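Dimethyl-sulfide monooxygenase (Hyphomicrobium sulfonivorans, PDB 6AK1) oxidises dimethyl sulfide to methanethiol and formaldehyde at the expense of NADH and O2, as the FMN-dependent large subunit of a two-component monooxygenase. Local coordinates at residues L74-Q79 against Y302-G307; G313-I318 against G365-V370. One frame throughout, in Å; residues are numbered along the deposited sequence.

Both contacts use helix 305-316: contact 1 (74-79 with 302-307) lies at its beginning and contact 2 (313-318 with 365-370) at its end, so the helix meets the loop after helix 71-75 at one end and a turn leading into strand 370-372 at the other. Their centres are 13 Å apart, and the two sites touch where Q79 NE2 packs 4.0 Å from W315 CZ2. Contact 1 is remote from the probable FMN site, its centre about 23 Å from that of the chain. The centre of contact 2 lies nearer the centre of the chain, about 17 Å from it, and the side chain of W315 is about 12 Å from that of D58, which probably binds FMN.

Contact 1 of 2, residues L74-Q79 against Y302-G307; sequences LRDADQ and YANPEG
D78 and D76 both bring a carboxylate oxygen to the backbone of G307: D78 OD2 lies 3.2 Å from G307 CA and D76 OD2 lies 3.7 Å from G307 CA. A side chain at G307 would run into both acids. The D76 carboxylate also packs on N304, with D76 OD1 3.7 Å from N304 CB; the two side chains run past one another in opposing directions, with the carboxylate and amide planes 38° apart. In D76, CG stands anti to the backbone N (chi1 -172°), which carries the carboxylate across to N304 and G307. The contact joins two helix ends on the periphery of this luciferase-like TIM barrel. A Schellman motif with A77 as C' closes helix 71-75, and N304 is the N-cap of helix 305-316. N304 OD1 accepts from G307 N at 3.0 Å, the donor lying above the carbonyl plane. With an alanine here, G307 N would probably lose this side-chain capping acceptor, and D76 the amide that lies alongside it. Further out, D76 OD1 takes a hydrogen bond from W23 NE1 and D76 OD2 a weak one from G21 N, while E306 forms a salt bridge to R67 and a hydrogen bond to Y66.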
ATOM      1  N   LEU A  74     -22.769   0.118   4.881  1.00 20.37           N
ATOM      2  CA  LEU A  74     -23.447  -0.102   3.603  1.00 22.45           C
ATOM      3  C   LEU A  74     -24.121   1.172   3.095  1.00 24.96           C
ATOM      4  O   LEU A  74     -24.120   1.447   1.886  1.00 22.49           O
ATOM      5  CB  LEU A  74     -24.480  -1.225   3.742  1.00 17.76           C
ATOM      6  CG  LEU A  74     -23.914  -2.639   3.869  1.00 22.90           C
ATOM      7  CD1 LEU A  74     -24.969  -3.609   4.449  1.00 19.24           C
ATOM      8  CD2 LEU A  74     -23.397  -3.147   2.513  1.00 19.10           C
ATOM      9  N   ARG A  75     -24.714   1.958   4.001  1.00 23.20           N
ATOM     10  CA  ARG A  75     -25.483   3.124   3.570  1.00 24.01           C
ATOM     11  C   ARG A  75     -24.589   4.192   2.953  1.00 21.08           C
ATOM     12  O   ARG A  75     -24.995   4.874   2.008  1.00 22.06           O
ATOM     13  CB  ARG A  75     -26.285   3.701   4.742  1.00 21.85           C
ATOM     14  CG  ARG A  75     -27.464   2.823   5.146  1.00 26.44           C
ATOM     15  CD  ARG A  75     -28.215   3.377   6.389  1.00 28.67           C
ATOM     16  NE  ARG A  75     -28.813   4.695   6.154  1.00 23.04           N
ATOM     17  CZ  ARG A  75     -29.985   4.876   5.550  1.00 27.39           C
ATOM     18  NH1 ARG A  75     -30.673   3.830   5.111  1.00 24.44           N
ATOM     19  NH2 ARG A  75     -30.461   6.105   5.369  1.00 31.17           N
ATOM     20  N   ASP A  76     -23.374   4.356   3.468  1.00 20.46           N
ATOM     21  CA  ASP A  76     -22.421   5.307   2.916  1.00 20.17           C
ATOM     22  C   ASP A  76     -21.307   4.626   2.109  1.00 19.99           C
ATOM     23  O   ASP A  76     -20.328   5.281   1.733  1.00 20.24           O
ATOM     24  CB  ASP A  76     -21.838   6.157   4.052  1.00 24.90           C
ATOM     25  CG  ASP A  76     -20.990   7.310   3.552  1.00 25.27           C
ATOM     26  OD1 ASP A  76     -21.436   8.023   2.635  1.00 25.16           O
ATOM     27  OD2 ASP A  76     -19.867   7.477   4.057  1.00 26.33           O
ATOM     28  N   ALA A  77     -21.441   3.327   1.829  1.00 21.98           N
ATOM     29  CA  ALA A  77     -20.483   2.586   1.005  1.00 20.37           C
ATOM     30  C   ALA A  77     -19.060   2.704   1.541  1.00 21.43           C
ATOM     31  O   ALA A  77     -18.098   2.853   0.778  1.00 23.18           O
ATOM     32  CB  ALA A  77     -20.542   3.034  -0.461  1.00 22.46           C
ATOM     33  N   ASP A  78     -18.922   2.602   2.867  1.00 19.56           N
ATOM     34  CA  ASP A  78     -17.633   2.734   3.557  1.00 21.68           C
ATOM     35  C   ASP A  78     -16.866   1.414   3.463  1.00 22.84           C
ATOM     36  O   ASP A  78     -16.983   0.530   4.319  1.00 21.63           O
ATOM     37  CB  ASP A  78     -17.848   3.166   5.003  1.00 22.68           C
ATOM     38  CG  ASP A  78     -18.658   4.447   5.095  1.00 25.86           C
ATOM     39  OD1 ASP A  78     -18.148   5.507   4.663  1.00 22.13           O
ATOM     40  OD2 ASP A  78     -19.821   4.382   5.550  1.00 28.71           O
ATOM     41  N   GLN A  79     -16.066   1.303   2.393  1.00 24.19           N
ATOM     42  CA  GLN A  79     -15.235   0.146   2.059  1.00 19.52           C
ATOM     43  C   GLN A  79     -16.065  -1.121   1.867  1.00 23.11           C
ATOM     44  O   GLN A  79     -15.536  -2.234   1.920  1.00 25.33           O
ATOM     45  CB  GLN A  79     -14.122  -0.042   3.102  1.00 22.59           C
ATOM     46  CG  GLN A  79     -13.185   1.191   3.167  1.00 16.96           C
ATOM     47  CD  GLN A  79     -11.910   0.954   3.980  1.00 22.48           C
ATOM     48  OE1 GLN A  79     -11.535  -0.188   4.258  1.00 21.80           O
ATOM     49  NE2 GLN A  79     -11.245   2.045   4.373  1.00 19.90           N
ATOM     50  N   TYR A 302     -21.374  17.624   2.057  1.00 27.19           N
ATOM     51  CA  TYR A 302     -21.837  16.283   1.707  1.00 24.36           C
ATOM     52  C   TYR A 302     -21.453  15.225   2.733  1.00 28.32           C
ATOM     53  O   TYR A 302     -21.725  14.037   2.505  1.00 28.41           O
ATOM     54  CB  TYR A 302     -21.296  15.867   0.333  1.00 25.66           C
ATOM     55  CG  TYR A 302     -21.935  16.645  -0.792  1.00 24.02           C
ATOM     56  CD1 TYR A 302     -23.114  16.204  -1.371  1.00 24.16           C
ATOM     57  CD2 TYR A 302     -21.380  17.837  -1.240  1.00 21.48           C
ATOM     58  CE1 TYR A 302     -23.728  16.925  -2.370  1.00 25.23           C
ATOM     59  CE2 TYR A 302     -21.979  18.566  -2.249  1.00 23.44           C
ATOM     60  CZ  TYR A 302     -23.156  18.102  -2.808  1.00 25.30           C
ATOM     61  OH  TYR A 302     -23.767  18.803  -3.820  1.00 29.74           O
ATOM     62  N   ALA A 303     -20.849  15.623   3.853  1.00 26.96           N
ATOM     63  CA  ALA A 303     -20.308  14.653   4.796  1.00 29.03           C
ATOM     64  C   ALA A 303     -21.406  13.745   5.339  1.00 30.45           C
ATOM     65  O   ALA A 303     -22.547  14.171   5.534  1.00 27.89           O
ATOM     66  CB  ALA A 303     -19.614  15.372   5.948  1.00 24.16           C
ATOM     67  N   ASN A 304     -21.060  12.472   5.565  1.00 31.86           N
ATOM     68  CA  ASN A 304     -21.931  11.528   6.267  1.00 30.72           C
ATOM     69  C   ASN A 304     -21.224  11.137   7.557  1.00 30.02           C
ATOM     70  O   ASN A 304     -20.381  10.224   7.559  1.00 27.42           O
ATOM     71  CB  ASN A 304     -22.252  10.300   5.415  1.00 26.35           C
ATOM     72  CG  ASN A 304     -23.351   9.428   6.043  1.00 33.62           C
ATOM     73  OD1 ASN A 304     -23.405   9.266   7.269  1.00 35.62           O
ATOM     74  ND2 ASN A 304     -24.227   8.871   5.211  1.00 29.55           N
ATOM     75  N   PRO A 305     -21.529  11.812   8.678  1.00 27.29           N
ATOM     76  CA  PRO A 305     -20.828  11.490   9.940  1.00 25.34           C
ATOM     77  C   PRO A 305     -21.015  10.053  10.386  1.00 26.63           C
ATOM     78  O   PRO A 305     -20.084   9.456  10.937  1.00 29.49           O
ATOM     79  CB  PRO A 305     -21.441  12.481  10.944  1.00 33.69           C
ATOM     80  CG  PRO A 305     -21.994  13.630  10.086  1.00 30.75           C
ATOM     81  CD  PRO A 305     -22.455  12.960   8.813  1.00 26.74           C
ATOM     82  N   GLU A 306     -22.188   9.467  10.154  1.00 25.58           N
ATOM     83  CA  GLU A 306     -22.374   8.067  10.510  1.00 28.31           C
ATOM     84  C   GLU A 306     -21.549   7.129   9.634  1.00 28.72           C
ATOM     85  O   GLU A 306     -21.233   6.020  10.073  1.00 26.81           O
ATOM     86  CB  GLU A 306     -23.860   7.709  10.468  1.00 27.95           C
ATOM     87  CG  GLU A 306     -24.617   8.330  11.648  1.00 33.61           C
ATOM     88  CD  GLU A 306     -25.742   7.452  12.171  1.00 34.04           C
ATOM     89  OE1 GLU A 306     -26.893   7.629  11.725  1.00 38.93           O
ATOM     90  OE2 GLU A 306     -25.478   6.579  13.020  1.00 31.08           O
ATOM     91  N   GLY A 307     -21.173   7.552   8.424  1.00 28.27           N
ATOM     92  CA  GLY A 307     -20.224   6.776   7.642  1.00 22.20           C
ATOM     93  C   GLY A 307     -18.813   6.813   8.212  1.00 25.89           C
ATOM     94  O   GLY A 307     -18.095   5.805   8.185  1.00 24.99           O
TER

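Contact 2 of 2, residues G313-I318 against G365-V370; sequences GGWTGI and GGLGPV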
ATOM      1  N   GLY A 313     -15.065   2.883  13.858  1.00 27.38           N
ATOM      2  CA  GLY A 313     -15.324   1.657  14.597  1.00 21.35           C
ATOM      3  C   GLY A 313     -14.399   0.528  14.185  1.00 28.57           C
ATOM      4  O   GLY A 313     -13.783  -0.129  15.031  1.00 25.42           O
ATOM      5  N   GLY A 314     -14.286   0.285  12.875  1.00 26.96           N
ATOM      6  CA  GLY A 314     -13.379  -0.749  12.406  1.00 25.14           C
ATOM      7  C   GLY A 314     -11.918  -0.392  12.616  1.00 29.19           C
ATOM      8  O   GLY A 314     -11.097  -1.261  12.911  1.00 32.95           O
ATOM      9  N   TRP A 315     -11.568   0.889  12.471  1.00 26.55           N
ATOM     10  CA  TRP A 315     -10.164   1.280  12.593  1.00 26.98           C
ATOM     11  C   TRP A 315      -9.676   1.228  14.035  1.00 29.27           C
ATOM     12  O   TRP A 315      -8.525   0.866  14.280  1.00 31.77           O
ATOM     13  CB  TRP A 315      -9.943   2.688  12.044  1.00 27.70           C
ATOM     14  CG  TRP A 315      -9.997   2.785  10.586  1.00 28.50           C
ATOM     15  CD1 TRP A 315      -9.768   1.777   9.676  1.00 29.26           C
ATOM     16  CD2 TRP A 315     -10.313   3.953   9.829  1.00 24.10           C
ATOM     17  NE1 TRP A 315      -9.921   2.259   8.395  1.00 26.04           N
ATOM     18  CE2 TRP A 315     -10.254   3.593   8.461  1.00 26.30           C
ATOM     19  CE3 TRP A 315     -10.642   5.271  10.170  1.00 22.90           C
ATOM     20  CZ2 TRP A 315     -10.510   4.510   7.435  1.00 22.43           C
ATOM     21  CZ3 TRP A 315     -10.892   6.175   9.162  1.00 24.98           C
ATOM     22  CH2 TRP A 315     -10.827   5.791   7.805  1.00 28.20           C
ATOM     23  N   THR A 316     -10.517   1.621  15.005  1.00 27.18           N
ATOM     24  CA  THR A 316     -10.076   1.708  16.392  1.00 24.96           C
ATOM     25  C   THR A 316     -10.729   0.695  17.320  1.00 29.42           C
ATOM     26  O   THR A 316     -10.211   0.473  18.413  1.00 31.51           O
ATOM     27  CB  THR A 316     -10.333   3.117  16.961  1.00 26.54           C
ATOM     28  OG1 THR A 316     -11.742   3.305  17.150  1.00 28.51           O
ATOM     29  CG2 THR A 316      -9.829   4.187  15.999  1.00 24.84           C
ATOM     30  N   GLY A 317     -11.837   0.075  16.925  1.00 30.15           N
ATOM     31  CA  GLY A 317     -12.570  -0.804  17.814  1.00 23.81           C
ATOM     32  C   GLY A 317     -13.585  -0.123  18.717  1.00 25.89           C
ATOM     33  O   GLY A 317     -14.270  -0.806  19.490  1.00 28.51           O
ATOM     34  N   ILE A 318     -13.711   1.192  18.658  1.00 30.52           N
ATOM     35  CA  ILE A 318     -14.618   1.911  19.542  1.00 28.20           C
ATOM     36  C   ILE A 318     -15.953   2.104  18.839  1.00 29.55           C
ATOM     37  O   ILE A 318     -16.008   2.676  17.745  1.00 30.59           O
ATOM     38  CB  ILE A 318     -14.026   3.259  19.961  1.00 32.17           C
ATOM     39  CG1 ILE A 318     -12.731   3.041  20.736  1.00 30.97           C
ATOM     40  CG2 ILE A 318     -15.049   4.050  20.765  1.00 33.71           C
ATOM     41  CD1 ILE A 318     -11.847   4.256  20.702  1.00 39.67           C
ATOM     42  N   GLY A 365     -10.485  12.912   5.386  1.00 28.09           N
ATOM     43  CA  GLY A 365      -9.141  12.650   5.864  1.00 28.37           C
ATOM     44  C   GLY A 365      -9.011  11.403   6.708  1.00 29.07           C
ATOM     45  O   GLY A 365      -7.897  10.891   6.864  1.00 31.60           O
ATOM     46  N   GLY A 366     -10.111  10.899   7.252  1.00 33.11           N
ATOM     47  CA  GLY A 366     -10.080   9.707   8.074  1.00 35.49           C
ATOM     48  C   GLY A 366      -9.352   9.937   9.381  1.00 30.97           C
ATOM     49  O   GLY A 366      -9.801  10.716  10.231  1.00 34.58           O
ATOM     50  N   LEU A 367      -8.217   9.256   9.535  1.00 33.22           N
ATOM     51  CA  LEU A 367      -7.315   9.432  10.665  1.00 34.33           C
ATOM     52  C   LEU A 367      -5.997  10.056  10.239  1.00 31.43           C
ATOM     53  O   LEU A 367      -5.042  10.058  11.019  1.00 33.45           O
ATOM     54  CB  LEU A 367      -7.066   8.090  11.361  1.00 30.60           C
ATOM     55  CG  LEU A 367      -8.253   7.492  12.108  1.00 28.05           C
ATOM     56  CD1 LEU A 367      -7.925   6.078  12.614  1.00 27.44           C
ATOM     57  CD2 LEU A 367      -8.637   8.399  13.247  1.00 30.69           C
ATOM     58  N   GLY A 368      -5.922  10.583   9.018  1.00 27.49           N
ATOM     59  CA  GLY A 368      -4.726  11.234   8.548  1.00 23.92           C
ATOM     60  C   GLY A 368      -4.903  12.736   8.457  1.00 28.08           C
ATOM     61  O   GLY A 368      -6.019  13.262   8.492  1.00 24.02           O
ATOM     62  N   PRO A 369      -3.793  13.451   8.318  1.00 23.63           N
ATOM     63  CA  PRO A 369      -3.866  14.910   8.225  1.00 27.79           C
ATOM     64  C   PRO A 369      -4.507  15.371   6.921  1.00 28.18           C
ATOM     65  O   PRO A 369      -4.451  14.698   5.887  1.00 23.04           O
ATOM     66  CB  PRO A 369      -2.397  15.350   8.318  1.00 23.54           C
ATOM     67  CG  PRO A 369      -1.614  14.138   7.864  1.00 25.17           C
ATOM     68  CD  PRO A 369      -2.415  12.939   8.243  1.00 25.86           C
ATOM     69  N   VAL A 370      -5.137  16.539   6.992  1.00 26.87           N
ATOM     70  CA  VAL A 370      -5.762  17.192   5.849  1.00 27.49           C
ATOM     71  C   VAL A 370      -5.058  18.525   5.633  1.00 28.16           C
ATOM     72  O   VAL A 370      -4.873  19.298   6.582  1.00 29.05           O
ATOM     73  CB  VAL A 370      -7.269  17.395   6.078  1.00 27.09           C
ATOM     74  CG1 VAL A 370      -7.911  18.080   4.882  1.00 27.36           C
ATOM     75  CG2 VAL A 370      -7.920  16.067   6.371  1.00 25.92           C
TER
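W315 and L367 carry this contact, their side chains reaching across from opposing sides and overlapping flank to flank. The isopropyl end of L367 comes up obliquely to the six-membered part of the indole, with L367 CD1 3.7 Å from W315 CE3 and L367 CG 3.8 Å from the same W315 CE3. L367 CD1 also reaches back to W315 CB, so the methyl sits beside the root of the tryptophan side chain as well as its ring. In W315, CG is anti to the carbonyl carbon (chi1 -73°), a setting that sends the benzo ring out from the last turn of the helix toward the 365-368 turn. Further along that ring, W315 CZ3 lies 3.8 Å from G366 CA, so backbone and leucine side chain together receive the indole. There is little room for more: a beta carbon on G366 would press against W315 CH2, and the positive phi of this residue also suits a glycine. G366 and L367 are the two central residues of a type II' beta turn from G365 to G368, closed by G368 N donating to G365 O at 2.9 Å. T316 adds a looser touch, its CG2 4.3 Å from L367 CD1. The hydroxyl of T316 serves the helix end instead, bonding to Y312 O, with I318 N donating to T316 OG1 at 3.3 Å in an ST turn. Y312 in turn reaches the other segment, its hydroxyl bonded to G366 O and its side chain against L367. Beyond, Y63 meets the W315 ring edge-to-face and M308, two turns back in helix 305-316, touches the W315 side chain, while P369 lies against M279 and L281 of barrel strand 276-284, just before strand 370-372 pairs with it in parallel.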